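Local structure of Mgp-operon protein 3 (Mycoplasma pneumoniae, 6RJ1) at residues A593-T598 with R685-T690; L577-T582 with T636-K641; L53-R58 with L116-A121. The protein is an extracellular adhesion protein, P40/P90, that probably works with P1 in attaching the bacterium to sugars on host cells. One frame throughout, in Å; residues are numbered along the deposited sequence.

Contact 1: A593-T598 with R685-T690; sequences ALVENT and RLPSRT
The carbonyl oxygen of N597 takes hydrogen bonds from both terminal nitrogens of R689, 2.7 Å from O of N597 to NH2 of R689 and a weak 3.0 Å from the same O to NH1 of R689. This is an arginine set against backbone carbonyls: helix 591-595 supplies one, the loop that follows it another, and the loop leading to strand 693-699 supplies the guanidinium, all in the region assigned to the MgpC adhesin family. NH2 meets the N597 carbonyl at a C=O...N angle of 125°, in the carbonyl plane and on a lone pair, although the oxygen sits 21° out of the guanidinium plane. A second, weak bond runs from NH2 of R689 to O of V595 at 2.8 Å, so one nitrogen is shared between helix and loop. Bends at chi2 (72°) and chi3 fold the arginine back across the backbone of V595, bringing its terminal nitrogens to these oxygens. The rest of the group is also held: NE bonds to O of T581, and F508 makes a cation-pi contact. Its positive charge beside the V595 carbonyl of the helix and that of N597 is probably favourable. N597 turns its side-chain oxygen elsewhere, to the backbone N of G584 and A599, which probably helps to hold the loop that presents its carbonyl. An apolar patch lies alongside. CB of L594 rests on CD of P687 at 3.9 Å, CG1 of V595 approaches CG of the same proline at 4.1 Å, and L594 and L686 cross at about a right angle through their CD2 methyls, 3.8 Å apart. The arginine sits inside an ST turn, OG of S688 accepting from the backbone N of T690 at 3.3 Å.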
ATOM      1  N   ALA A 593      17.051  19.017  -6.211  1.00 76.29           N
ATOM      2  CA  ALA A 593      17.860  18.665  -7.376  1.00 75.08           C
ATOM      3  C   ALA A 593      17.893  17.160  -7.597  1.00 75.85           C
ATOM      4  O   ALA A 593      17.824  16.720  -8.748  1.00 76.93           O
ATOM      5  CB  ALA A 593      19.270  19.208  -7.230  1.00 75.94           C
ATOM      6  N   LEU A 594      17.956  16.378  -6.500  1.00 68.49           N
ATOM      7  CA  LEU A 594      17.986  14.915  -6.540  1.00 66.58           C
ATOM      8  C   LEU A 594      16.685  14.327  -7.059  1.00 68.22           C
ATOM      9  O   LEU A 594      16.722  13.443  -7.910  1.00 67.35           O
ATOM     10  CB  LEU A 594      18.313  14.318  -5.162  1.00 66.25           C
ATOM     11  CG  LEU A 594      19.748  14.441  -4.657  1.00 70.54           C
ATOM     12  CD1 LEU A 594      19.825  14.095  -3.195  1.00 71.06           C
ATOM     13  CD2 LEU A 594      20.693  13.552  -5.429  1.00 71.52           C
ATOM     14  N   VAL A 595      15.540  14.820  -6.558  1.00 63.80           N
ATOM     15  CA  VAL A 595      14.223  14.313  -6.950  1.00 63.37           C
ATOM     16  C   VAL A 595      13.831  14.773  -8.364  1.00 67.17           C
ATOM     17  O   VAL A 595      13.066  14.079  -9.038  1.00 66.69           O
ATOM     18  CB  VAL A 595      13.107  14.575  -5.902  1.00 66.79           C
ATOM     19  CG1 VAL A 595      13.428  13.870  -4.590  1.00 66.13           C
ATOM     20  CG2 VAL A 595      12.863  16.068  -5.681  1.00 66.62           C
ATOM     21  N   GLU A 596      14.371  15.917  -8.821  1.00 63.70           N
ATOM     22  CA  GLU A 596      14.092  16.424 -10.162  1.00 63.53           C
ATOM     23  C   GLU A 596      15.117  15.925 -11.193  1.00 67.71           C
ATOM     24  O   GLU A 596      14.995  16.269 -12.368  1.00 68.00           O
ATOM     25  CB  GLU A 596      13.956  17.960 -10.181  1.00 65.04           C
ATOM     26  CG  GLU A 596      12.726  18.479  -9.447  1.00 77.89           C
ATOM     27  CD  GLU A 596      12.462  19.973  -9.539  1.00104.58           C
ATOM     28  OE1 GLU A 596      11.297  20.348  -9.805  1.00 97.94           O
ATOM     29  OE2 GLU A 596      13.409  20.769  -9.336  1.00103.40           O
ATOM     30  N   ASN A 597      16.109  15.097 -10.770  1.00 63.97           N
ATOM     31  CA  ASN A 597      17.118  14.522 -11.671  1.00 63.39           C
ATOM     32  C   ASN A 597      16.449  13.704 -12.764  1.00 67.23           C
ATOM     33  O   ASN A 597      15.526  12.945 -12.508  1.00 66.81           O
ATOM     34  CB  ASN A 597      18.159  13.705 -10.921  1.00 63.47           C
ATOM     35  CG  ASN A 597      19.282  13.222 -11.801  1.00 76.15           C
ATOM     36  OD1 ASN A 597      19.287  12.084 -12.253  1.00 71.69           O
ATOM     37  ND2 ASN A 597      20.266  14.069 -12.059  1.00 64.21           N
ATOM     38  N   THR A 598      16.893  13.910 -13.990  1.00 64.73           N
ATOM     39  CA  THR A 598      16.331  13.353 -15.221  1.00 63.72           C
ATOM     40  C   THR A 598      16.599  11.828 -15.417  1.00 66.04           C
ATOM     41  O   THR A 598      15.887  11.212 -16.207  1.00 65.15           O
ATOM     42  CB  THR A 598      16.821  14.258 -16.351  1.00 70.90           C
ATOM     43  OG1 THR A 598      15.756  15.136 -16.686  1.00 70.45           O
ATOM     44  CG2 THR A 598      17.362  13.524 -17.574  1.00 73.24           C
ATOM     45  N   ARG A 685      22.167   9.865  -0.345  1.00 71.93           N
ATOM     46  CA  ARG A 685      21.452   8.722  -0.892  1.00 69.01           C
ATOM     47  C   ARG A 685      20.676   9.186  -2.099  1.00 70.48           C
ATOM     48  O   ARG A 685      19.948  10.175  -2.025  1.00 69.69           O
ATOM     49  CB  ARG A 685      20.512   8.090   0.141  1.00 65.72           C
ATOM     50  CG  ARG A 685      19.978   6.734  -0.296  1.00 66.04           C
ATOM     51  CD  ARG A 685      19.075   6.109   0.737  1.00 62.51           C
ATOM     52  NE  ARG A 685      17.827   6.855   0.905  1.00 62.71           N
ATOM     53  CZ  ARG A 685      16.949   6.622   1.876  1.00 75.90           C
ATOM     54  NH1 ARG A 685      15.834   7.341   1.960  1.00 59.82           N
ATOM     55  NH2 ARG A 685      17.171   5.661   2.763  1.00 58.84           N
ATOM     56  N   LEU A 686      20.869   8.488  -3.225  1.00 66.04           N
ATOM     57  CA  LEU A 686      20.206   8.787  -4.489  1.00 64.06           C
ATOM     58  C   LEU A 686      18.795   8.204  -4.466  1.00 66.94           C
ATOM     59  O   LEU A 686      18.622   7.002  -4.238  1.00 66.91           O
ATOM     60  CB  LEU A 686      21.024   8.276  -5.678  1.00 63.58           C
ATOM     61  CG  LEU A 686      22.437   8.842  -5.814  1.00 67.17           C
ATOM     62  CD1 LEU A 686      23.242   8.039  -6.803  1.00 67.35           C
ATOM     63  CD2 LEU A 686      22.421  10.309  -6.186  1.00 66.77           C
ATOM     64  N   PRO A 687      17.758   9.049  -4.617  1.00 62.09           N
ATOM     65  CA  PRO A 687      16.395   8.523  -4.513  1.00 60.91           C
ATOM     66  C   PRO A 687      15.824   7.934  -5.791  1.00 62.12           C
ATOM     67  O   PRO A 687      16.149   8.375  -6.899  1.00 62.16           O
ATOM     68  CB  PRO A 687      15.592   9.742  -4.060  1.00 62.82           C
ATOM     69  CG  PRO A 687      16.325  10.918  -4.665  1.00 67.33           C
ATOM     70  CD  PRO A 687      17.764  10.512  -4.850  1.00 63.02           C
ATOM     71  N   SER A 688      14.943   6.945  -5.620  1.00 55.24           N
ATOM     72  CA  SER A 688      14.173   6.345  -6.690  1.00 53.76           C
ATOM     73  C   SER A 688      12.917   7.225  -6.784  1.00 57.39           C
ATOM     74  O   SER A 688      12.493   7.822  -5.784  1.00 58.00           O
ATOM     75  CB  SER A 688      13.790   4.907  -6.350  1.00 55.19           C
ATOM     76  OG  SER A 688      12.725   4.428  -7.156  1.00 57.64           O
ATOM     77  N   ARG A 689      12.349   7.337  -7.978  1.00 51.19           N
ATOM     78  CA  ARG A 689      11.162   8.145  -8.151  1.00 50.09           C
ATOM     79  C   ARG A 689       9.951   7.271  -8.511  1.00 56.14           C
ATOM     80  O   ARG A 689       8.890   7.805  -8.830  1.00 55.49           O
ATOM     81  CB  ARG A 689      11.428   9.238  -9.197  1.00 47.31           C
ATOM     82  CG  ARG A 689      12.013  10.548  -8.656  1.00 43.27           C
ATOM     83  CD  ARG A 689      13.467  10.472  -8.203  1.00 44.07           C
ATOM     84  NE  ARG A 689      14.362  10.005  -9.263  1.00 47.24           N
ATOM     85  CZ  ARG A 689      14.995  10.801 -10.119  1.00 60.96           C
ATOM     86  NH1 ARG A 689      15.782  10.287 -11.054  1.00 48.73           N
ATOM     87  NH2 ARG A 689      14.845  12.117 -10.046  1.00 48.11           N
ATOM     88  N   THR A 690      10.105   5.923  -8.434  1.00 54.99           N
ATOM     89  CA  THR A 690       9.048   4.951  -8.759  1.00 55.70           C
ATOM     90  C   THR A 690       8.967   3.768  -7.791  1.00 61.51           C
ATOM     91  O   THR A 690       7.927   3.114  -7.718  1.00 62.14           O
ATOM     92  CB  THR A 690       9.170   4.436 -10.215  1.00 64.09           C
ATOM     93  OG1 THR A 690      10.492   3.947 -10.471  1.00 62.41           O
ATOM     94  CG2 THR A 690       8.737   5.462 -11.254  1.00 62.16           C
TER

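Contact 2: L577-T582 with T636-K641; sequences LAWSTT and TTYPVK
L577 and W579 hold Y638 and P639 by apolar, aromatic and water-mediated contacts, with no direct hydrogen bond crossing between 577-582 and 636-641. The contact joins the end of strand 575-577 and its following loop to the loop leading to strand 650-654. L577 contributes both methyls to the apolar part: CD2 lies 3.8 Å from CG of P639, the leucine and the proline ring running past each other in opposite directions, while CD1 comes to 3.9 Å from CE2 of Y638, beside the hydroxyl end of that ring and oblique to it. I650, in strand 650-654, touches both L577 and Y638.

The two aromatic rings meet obliquely. The six-membered ring of W579 and the ring of Y638 have centroids 5.6 Å apart and planes at 79°, and the closest carbons are CH2 of W579 and CD1 of Y638 at 3.6 Å, CD1 near the indole plane, at its edge. With chi1 at 58°, the indole swings between its own backbone N and carbonyl carbon, and its far edge also reaches P639, CZ3 lying 3.5 Å from CD. CD of the proline also lies over one face of the tyrosine ring, whose CG is anti to its backbone N (chi1 -165°). P639 is the centre of an inverse gamma turn, closed by N of V640 bonding to O of Y638.

The polar part is a single water. It donates to O of L577 at 2.7 Å and accepts from OH of Y638 at 2.7 Å, lying at the edge of the phenol ring in its plane. The indole NE1 bonds to O of G600. Apolar shape therefore carries most of this contact, and the water links the tyrosine hydroxyl to a carbonyl that it does not meet directly.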
ATOM      1  N   LEU A 577       7.067  -3.633 -18.824  1.00 56.77           N
ATOM      2  CA  LEU A 577       7.990  -2.554 -19.140  1.00 56.06           C
ATOM      3  C   LEU A 577       8.131  -1.617 -17.955  1.00 60.32           C
ATOM      4  O   LEU A 577       7.251  -0.796 -17.684  1.00 59.14           O
ATOM      5  CB  LEU A 577       7.575  -1.827 -20.429  1.00 56.09           C
ATOM      6  CG  LEU A 577       7.400  -2.714 -21.658  1.00 60.48           C
ATOM      7  CD1 LEU A 577       6.449  -2.102 -22.627  1.00 61.10           C
ATOM      8  CD2 LEU A 577       8.715  -3.010 -22.310  1.00 61.58           C
ATOM      9  N   ALA A 578       9.235  -1.801 -17.209  1.00 57.64           N
ATOM     10  CA  ALA A 578       9.573  -1.075 -15.988  1.00 57.25           C
ATOM     11  C   ALA A 578      11.077  -0.902 -15.897  1.00 60.23           C
ATOM     12  O   ALA A 578      11.824  -1.763 -16.355  1.00 61.24           O
ATOM     13  CB  ALA A 578       9.079  -1.855 -14.780  1.00 58.23           C
ATOM     14  N   TRP A 579      11.532   0.200 -15.296  1.00 54.38           N
ATOM     15  CA  TRP A 579      12.962   0.464 -15.155  1.00 53.46           C
ATOM     16  C   TRP A 579      13.262   1.294 -13.912  1.00 61.16           C
ATOM     17  O   TRP A 579      12.378   1.998 -13.403  1.00 62.94           O
ATOM     18  CB  TRP A 579      13.515   1.157 -16.416  1.00 51.05           C
ATOM     19  CG  TRP A 579      12.818   2.448 -16.727  1.00 50.80           C
ATOM     20  CD1 TRP A 579      13.106   3.679 -16.215  1.00 53.25           C
ATOM     21  CD2 TRP A 579      11.653   2.612 -17.547  1.00 50.18           C
ATOM     22  NE1 TRP A 579      12.188   4.598 -16.658  1.00 52.27           N
ATOM     23  CE2 TRP A 579      11.284   3.972 -17.480  1.00 53.46           C
ATOM     24  CE3 TRP A 579      10.872   1.737 -18.325  1.00 50.80           C
ATOM     25  CZ2 TRP A 579      10.196   4.487 -18.196  1.00 52.23           C
ATOM     26  CZ3 TRP A 579       9.769   2.241 -18.996  1.00 51.33           C
ATOM     27  CH2 TRP A 579       9.460   3.605 -18.955  1.00 51.77           C
ATOM     28  N   SER A 580      14.522   1.228 -13.447  1.00 58.13           N
ATOM     29  CA  SER A 580      15.039   1.971 -12.301  1.00 58.64           C
ATOM     30  C   SER A 580      15.039   3.478 -12.609  1.00 62.75           C
ATOM     31  O   SER A 580      15.522   3.894 -13.676  1.00 62.58           O
ATOM     32  CB  SER A 580      16.457   1.504 -11.984  1.00 63.20           C
ATOM     33  OG  SER A 580      17.106   2.368 -11.065  1.00 74.83           O
ATOM     34  N   THR A 581      14.491   4.283 -11.680  1.00 58.10           N
ATOM     35  CA  THR A 581      14.420   5.740 -11.831  1.00 57.74           C
ATOM     36  C   THR A 581      15.298   6.472 -10.819  1.00 61.32           C
ATOM     37  O   THR A 581      15.030   7.630 -10.499  1.00 60.75           O
ATOM     38  CB  THR A 581      12.981   6.224 -11.771  1.00 63.70           C
ATOM     39  OG1 THR A 581      12.418   5.873 -10.508  1.00 61.25           O
ATOM     40  CG2 THR A 581      12.145   5.714 -12.921  1.00 63.54           C
ATOM     41  N   THR A 582      16.350   5.804 -10.328  1.00 57.71           N
ATOM     42  CA  THR A 582      17.273   6.373  -9.352  1.00 57.95           C
ATOM     43  C   THR A 582      18.053   7.529  -9.973  1.00 64.98           C
ATOM     44  O   THR A 582      18.543   7.404 -11.094  1.00 65.25           O
ATOM     45  CB  THR A 582      18.170   5.266  -8.777  1.00 58.96           C
ATOM     46  OG1 THR A 582      17.324   4.251  -8.233  1.00 60.04           O
ATOM     47  CG2 THR A 582      19.129   5.772  -7.705  1.00 53.02           C
ATOM     48  N   THR A 636      16.546  10.001 -22.566  1.00 60.58           N
ATOM     49  CA  THR A 636      15.899   8.768 -22.159  1.00 60.97           C
ATOM     50  C   THR A 636      14.578   8.677 -22.945  1.00 65.59           C
ATOM     51  O   THR A 636      14.001   9.715 -23.274  1.00 66.92           O
ATOM     52  CB  THR A 636      15.857   8.726 -20.597  1.00 73.90           C
ATOM     53  OG1 THR A 636      15.263   7.525 -20.147  1.00 79.37           O
ATOM     54  CG2 THR A 636      15.186   9.961 -19.943  1.00 69.46           C
ATOM     55  N   THR A 637      14.166   7.471 -23.362  1.00 60.88           N
ATOM     56  CA  THR A 637      12.926   7.294 -24.137  1.00 60.06           C
ATOM     57  C   THR A 637      12.264   5.970 -23.757  1.00 61.59           C
ATOM     58  O   THR A 637      12.954   5.072 -23.290  1.00 61.72           O
ATOM     59  CB  THR A 637      13.158   7.500 -25.670  1.00 64.31           C
ATOM     60  OG1 THR A 637      11.927   7.844 -26.311  1.00 62.17           O
ATOM     61  CG2 THR A 637      13.783   6.291 -26.366  1.00 58.57           C
ATOM     62  N   TYR A 638      10.944   5.856 -23.956  1.00 56.75           N
ATOM     63  CA  TYR A 638      10.168   4.649 -23.646  1.00 56.48           C
ATOM     64  C   TYR A 638      10.648   3.425 -24.472  1.00 61.45           C
ATOM     65  O   TYR A 638      10.929   3.583 -25.658  1.00 59.68           O
ATOM     66  CB  TYR A 638       8.648   4.902 -23.852  1.00 56.51           C
ATOM     67  CG  TYR A 638       7.770   3.843 -23.223  1.00 56.93           C
ATOM     68  CD1 TYR A 638       7.383   3.934 -21.892  1.00 57.72           C
ATOM     69  CD2 TYR A 638       7.379   2.719 -23.939  1.00 59.00           C
ATOM     70  CE1 TYR A 638       6.631   2.926 -21.286  1.00 58.55           C
ATOM     71  CE2 TYR A 638       6.648   1.694 -23.338  1.00 59.45           C
ATOM     72  CZ  TYR A 638       6.261   1.809 -22.017  1.00 65.31           C
ATOM     73  OH  TYR A 638       5.507   0.819 -21.444  1.00 68.24           O
ATOM     74  N   PRO A 639      10.721   2.209 -23.864  1.00 59.55           N
ATOM     75  CA  PRO A 639      11.198   1.022 -24.613  1.00 59.68           C
ATOM     76  C   PRO A 639      10.255   0.454 -25.686  1.00 64.84           C
ATOM     77  O   PRO A 639       9.762  -0.672 -25.560  1.00 64.80           O
ATOM     78  CB  PRO A 639      11.464   0.001 -23.503  1.00 61.21           C
ATOM     79  CG  PRO A 639      10.528   0.380 -22.416  1.00 65.23           C
ATOM     80  CD  PRO A 639      10.481   1.879 -22.444  1.00 60.42           C
ATOM     81  N   VAL A 640      10.034   1.227 -26.762  1.00 62.10           N
ATOM     82  CA  VAL A 640       9.242   0.875 -27.949  1.00 61.87           C
ATOM     83  C   VAL A 640      10.020   1.403 -29.161  1.00 67.35           C
ATOM     84  O   VAL A 640      10.276   2.616 -29.231  1.00 67.52           O
ATOM     85  CB  VAL A 640       7.779   1.414 -27.906  1.00 65.04           C
ATOM     86  CG1 VAL A 640       7.100   1.320 -29.273  1.00 64.41           C
ATOM     87  CG2 VAL A 640       6.950   0.686 -26.855  1.00 64.93           C
ATOM     88  N   LYS A 641      10.415   0.489 -30.096  1.00 63.77           N
ATOM     89  CA  LYS A 641      11.161   0.815 -31.323  1.00 62.82           C
ATOM     90  C   LYS A 641      10.371   1.823 -32.160  1.00 68.47           C
ATOM     91  O   LYS A 641       9.161   1.666 -32.322  1.00 67.67           O
ATOM     92  CB  LYS A 641      11.464  -0.453 -32.140  1.00 64.13           C
ATOM     93  CG  LYS A 641      12.724  -0.327 -32.989  1.00 85.03           C
ATOM     94  CD  LYS A 641      12.806  -1.366 -34.104  1.00 97.49           C
ATOM     95  CE  LYS A 641      13.624  -2.581 -33.746  1.00109.56           C
ATOM     96  NZ  LYS A 641      13.496  -3.639 -34.777  1.00119.95           N
TER
HETATM   97  O   HOH W   1       5.373   0.786 -18.755  1.00 53.28           O

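Contact 3: L53-R58 with L116-A121; sequences LVALVR and LIFKAA
L53 and F118 exchange two backbone bonds, N of L53 to O of F118 at 3.1 Å and N of F118 to O of L53 at 2.8 Å, an antiparallel hydrogen-bonded pair. A55 and L116 repeat the pattern, N of A55 to O of L116 and N of L116 to O of A55, both 2.8 Å. Strands 52-59 and 114-121 are inner neighbours of a mixed eight-stranded sheet, the short segments at 153° to each other.

The V54 backbone instead bonds K46 of strand 40-48, the other neighbour, while its CA-H points at O of L116, with CA and O 3.3 Å apart. L56 likewise bonds V43 and D44 of that strand, whereas V57 carries the pairing with strand 114-121 on to Y114.

V54 and I117, the non-hydrogen-bonded pair, lie side by side on one face, CG2 of V54 at 3.8 Å from CD1 of I117, which chi1 of -50° and chi2 of -61° turn toward the valine. On the other face CB of A55 is 4.2 Å from CB of L116, and the F118 ring brings its edge to O of L53. CD1 of L116 crosses to V57 at 3.9 Å from CG2; V30 of helix 30-33 touches A55, V57 and L116.

Four backbone amides and four carbonyls are thus paired among buried apolar side chains, so these bonds probably face little competition from water.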
ATOM      1  N   LEU A  53     -21.541   6.631  16.824  1.00 79.34           N
ATOM      2  CA  LEU A  53     -20.651   5.502  16.595  1.00 78.49           C
ATOM      3  C   LEU A  53     -20.837   5.037  15.154  1.00 80.06           C
ATOM      4  O   LEU A  53     -21.944   4.685  14.745  1.00 79.98           O
ATOM      5  CB  LEU A  53     -20.891   4.361  17.599  1.00 78.66           C
ATOM      6  CG  LEU A  53     -20.018   3.114  17.442  1.00 83.47           C
ATOM      7  CD1 LEU A  53     -18.597   3.353  17.952  1.00 83.88           C
ATOM      8  CD2 LEU A  53     -20.638   1.950  18.165  1.00 86.47           C
ATOM      9  N   VAL A  54     -19.749   5.084  14.384  1.00 74.01           N
ATOM     10  CA  VAL A  54     -19.701   4.702  12.976  1.00 72.65           C
ATOM     11  C   VAL A  54     -18.954   3.369  12.857  1.00 74.36           C
ATOM     12  O   VAL A  54     -17.888   3.221  13.449  1.00 74.12           O
ATOM     13  CB  VAL A  54     -19.042   5.829  12.130  1.00 76.19           C
ATOM     14  CG1 VAL A  54     -19.003   5.466  10.653  1.00 75.47           C
ATOM     15  CG2 VAL A  54     -19.758   7.163  12.337  1.00 76.25           C
ATOM     16  N   ALA A  55     -19.520   2.399  12.116  1.00 69.12           N
ATOM     17  CA  ALA A  55     -18.902   1.081  11.914  1.00 68.06           C
ATOM     18  C   ALA A  55     -18.798   0.727  10.423  1.00 71.18           C
ATOM     19  O   ALA A  55     -19.530   1.284   9.610  1.00 71.11           O
ATOM     20  CB  ALA A  55     -19.684   0.009  12.668  1.00 68.45           C
ATOM     21  N   LEU A  56     -17.869  -0.173  10.071  1.00 66.41           N
ATOM     22  CA  LEU A  56     -17.634  -0.656   8.712  1.00 65.36           C
ATOM     23  C   LEU A  56     -17.720  -2.180   8.722  1.00 69.57           C
ATOM     24  O   LEU A  56     -16.992  -2.847   9.467  1.00 70.08           O
ATOM     25  CB  LEU A  56     -16.255  -0.192   8.203  1.00 65.09           C
ATOM     26  CG  LEU A  56     -15.852  -0.581   6.772  1.00 68.98           C
ATOM     27  CD1 LEU A  56     -16.853  -0.062   5.747  1.00 68.80           C
ATOM     28  CD2 LEU A  56     -14.464  -0.077   6.451  1.00 69.49           C
ATOM     29  N   VAL A  57     -18.619  -2.725   7.910  1.00 65.08           N
ATOM     30  CA  VAL A  57     -18.838  -4.172   7.836  1.00 64.39           C
ATOM     31  C   VAL A  57     -18.778  -4.694   6.396  1.00 67.75           C
ATOM     32  O   VAL A  57     -19.247  -4.022   5.473  1.00 67.29           O
ATOM     33  CB  VAL A  57     -20.155  -4.624   8.551  1.00 67.38           C
ATOM     34  CG1 VAL A  57     -20.067  -4.465  10.069  1.00 66.69           C
ATOM     35  CG2 VAL A  57     -21.381  -3.908   7.988  1.00 66.84           C
ATOM     36  N   ARG A  58     -18.253  -5.911   6.224  1.00 63.55           N
ATOM     37  CA  ARG A  58     -18.156  -6.578   4.930  1.00 63.41           C
ATOM     38  C   ARG A  58     -18.511  -8.056   5.054  1.00 68.21           C
ATOM     39  O   ARG A  58     -18.418  -8.609   6.139  1.00 67.78           O
ATOM     40  CB  ARG A  58     -16.756  -6.372   4.302  1.00 62.75           C
ATOM     41  CG  ARG A  58     -15.629  -7.110   4.989  1.00 63.20           C
ATOM     42  CD  ARG A  58     -14.278  -6.691   4.458  1.00 62.50           C
ATOM     43  NE  ARG A  58     -13.198  -7.283   5.252  1.00 60.00           N
ATOM     44  CZ  ARG A  58     -11.908  -7.056   5.053  1.00 71.80           C
ATOM     45  NH1 ARG A  58     -11.512  -6.245   4.080  1.00 62.12           N
ATOM     46  NH2 ARG A  58     -11.002  -7.640   5.823  1.00 62.36           N
ATOM     47  N   LEU A 116     -22.184   1.677   8.986  1.00 65.70           N
ATOM     48  CA  LEU A 116     -23.316   1.701   9.912  1.00 64.66           C
ATOM     49  C   LEU A 116     -23.208   2.878  10.857  1.00 70.32           C
ATOM     50  O   LEU A 116     -22.126   3.146  11.384  1.00 70.94           O
ATOM     51  CB  LEU A 116     -23.417   0.393  10.715  1.00 63.89           C
ATOM     52  CG  LEU A 116     -23.129  -0.910   9.981  1.00 67.65           C
ATOM     53  CD1 LEU A 116     -22.994  -2.032  10.944  1.00 67.74           C
ATOM     54  CD2 LEU A 116     -24.203  -1.235   8.976  1.00 68.82           C
ATOM     55  N   ILE A 117     -24.332   3.573  11.075  1.00 66.72           N
ATOM     56  CA  ILE A 117     -24.416   4.725  11.964  1.00 67.23           C
ATOM     57  C   ILE A 117     -25.285   4.348  13.162  1.00 73.64           C
ATOM     58  O   ILE A 117     -26.401   3.834  12.998  1.00 72.89           O
ATOM     59  CB  ILE A 117     -24.956   5.985  11.224  1.00 70.52           C
ATOM     60  CG1 ILE A 117     -24.204   6.263   9.888  1.00 70.90           C
ATOM     61  CG2 ILE A 117     -24.986   7.228  12.128  1.00 71.42           C
ATOM     62  CD1 ILE A 117     -22.655   6.557   9.944  1.00 77.53           C
ATOM     63  N   PHE A 118     -24.758   4.607  14.367  1.00 71.42           N
ATOM     64  CA  PHE A 118     -25.427   4.336  15.631  1.00 71.55           C
ATOM     65  C   PHE A 118     -25.517   5.612  16.445  1.00 79.07           C
ATOM     66  O   PHE A 118     -24.621   6.453  16.377  1.00 79.46           O
ATOM     67  CB  PHE A 118     -24.657   3.271  16.428  1.00 72.62           C
ATOM     68  CG  PHE A 118     -24.668   1.885  15.831  1.00 73.15           C
ATOM     69  CD1 PHE A 118     -23.696   1.497  14.912  1.00 74.41           C
ATOM     70  CD2 PHE A 118     -25.629   0.952  16.214  1.00 74.28           C
ATOM     71  CE1 PHE A 118     -23.700   0.209  14.370  1.00 74.76           C
ATOM     72  CE2 PHE A 118     -25.630  -0.340  15.675  1.00 76.16           C
ATOM     73  CZ  PHE A 118     -24.666  -0.703  14.758  1.00 73.90           C
ATOM     74  N   LYS A 119     -26.598   5.755  17.209  1.00 78.15           N
ATOM     75  CA  LYS A 119     -26.816   6.898  18.093  1.00 79.40           C
ATOM     76  C   LYS A 119     -26.730   6.415  19.528  1.00 86.39           C
ATOM     77  O   LYS A 119     -27.156   5.290  19.812  1.00 86.38           O
ATOM     78  CB  LYS A 119     -28.153   7.615  17.809  1.00 81.87           C
ATOM     79  CG  LYS A 119     -29.451   6.874  18.141  1.00 96.16           C
ATOM     80  CD  LYS A 119     -30.647   7.823  18.068  1.00106.32           C
ATOM     81  CE  LYS A 119     -31.962   7.086  17.992  1.00115.47           C
ATOM     82  NZ  LYS A 119     -32.191   6.457  16.653  1.00118.72           N
ATOM     83  N   ALA A 120     -26.190   7.245  20.426  1.00 84.46           N
ATOM     84  CA  ALA A 120     -26.070   6.879  21.832  1.00 84.88           C
ATOM     85  C   ALA A 120     -27.436   6.781  22.495  1.00 90.10           C
ATOM     86  O   ALA A 120     -28.362   7.499  22.117  1.00 89.78           O
ATOM     87  CB  ALA A 120     -25.194   7.875  22.563  1.00 85.68           C
ATOM     88  N   ALA A 121     -27.575   5.833  23.422  1.00 88.27           N
ATOM     89  CA  ALA A 121     -28.797   5.584  24.177  1.00 89.24           C
ATOM     90  C   ALA A 121     -28.445   5.427  25.675  1.00 95.22           C
ATOM     91  O   ALA A 121     -27.266   5.222  25.983  1.00 94.60           O
ATOM     92  CB  ALA A 121     -29.481   4.335  23.645  1.00 90.01           C
TER

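In the fold
Contact 3 comes first along the chain and stands apart: it lies about 45 Å from contact 1 and about 48 Å from contact 2, centre to centre, on the opposite side of the chain's centre, in the eight-stranded sheet. Contacts 1 and 2 have centres about 15 Å apart and interlock in sequence, their segments coming in the order 577-582, 593-598, 636-641, 685-690, all within the MgpC adhesin range. They touch through T581, whose backbone O and OG1 meet R689 and T690. Strands 575-577 and 693-699 both pair with strand 549-563 in the ten-stranded sheet, so contacts 1 and 2 join loops that flank the same sheet, whereas contact 3 belongs to a separate one.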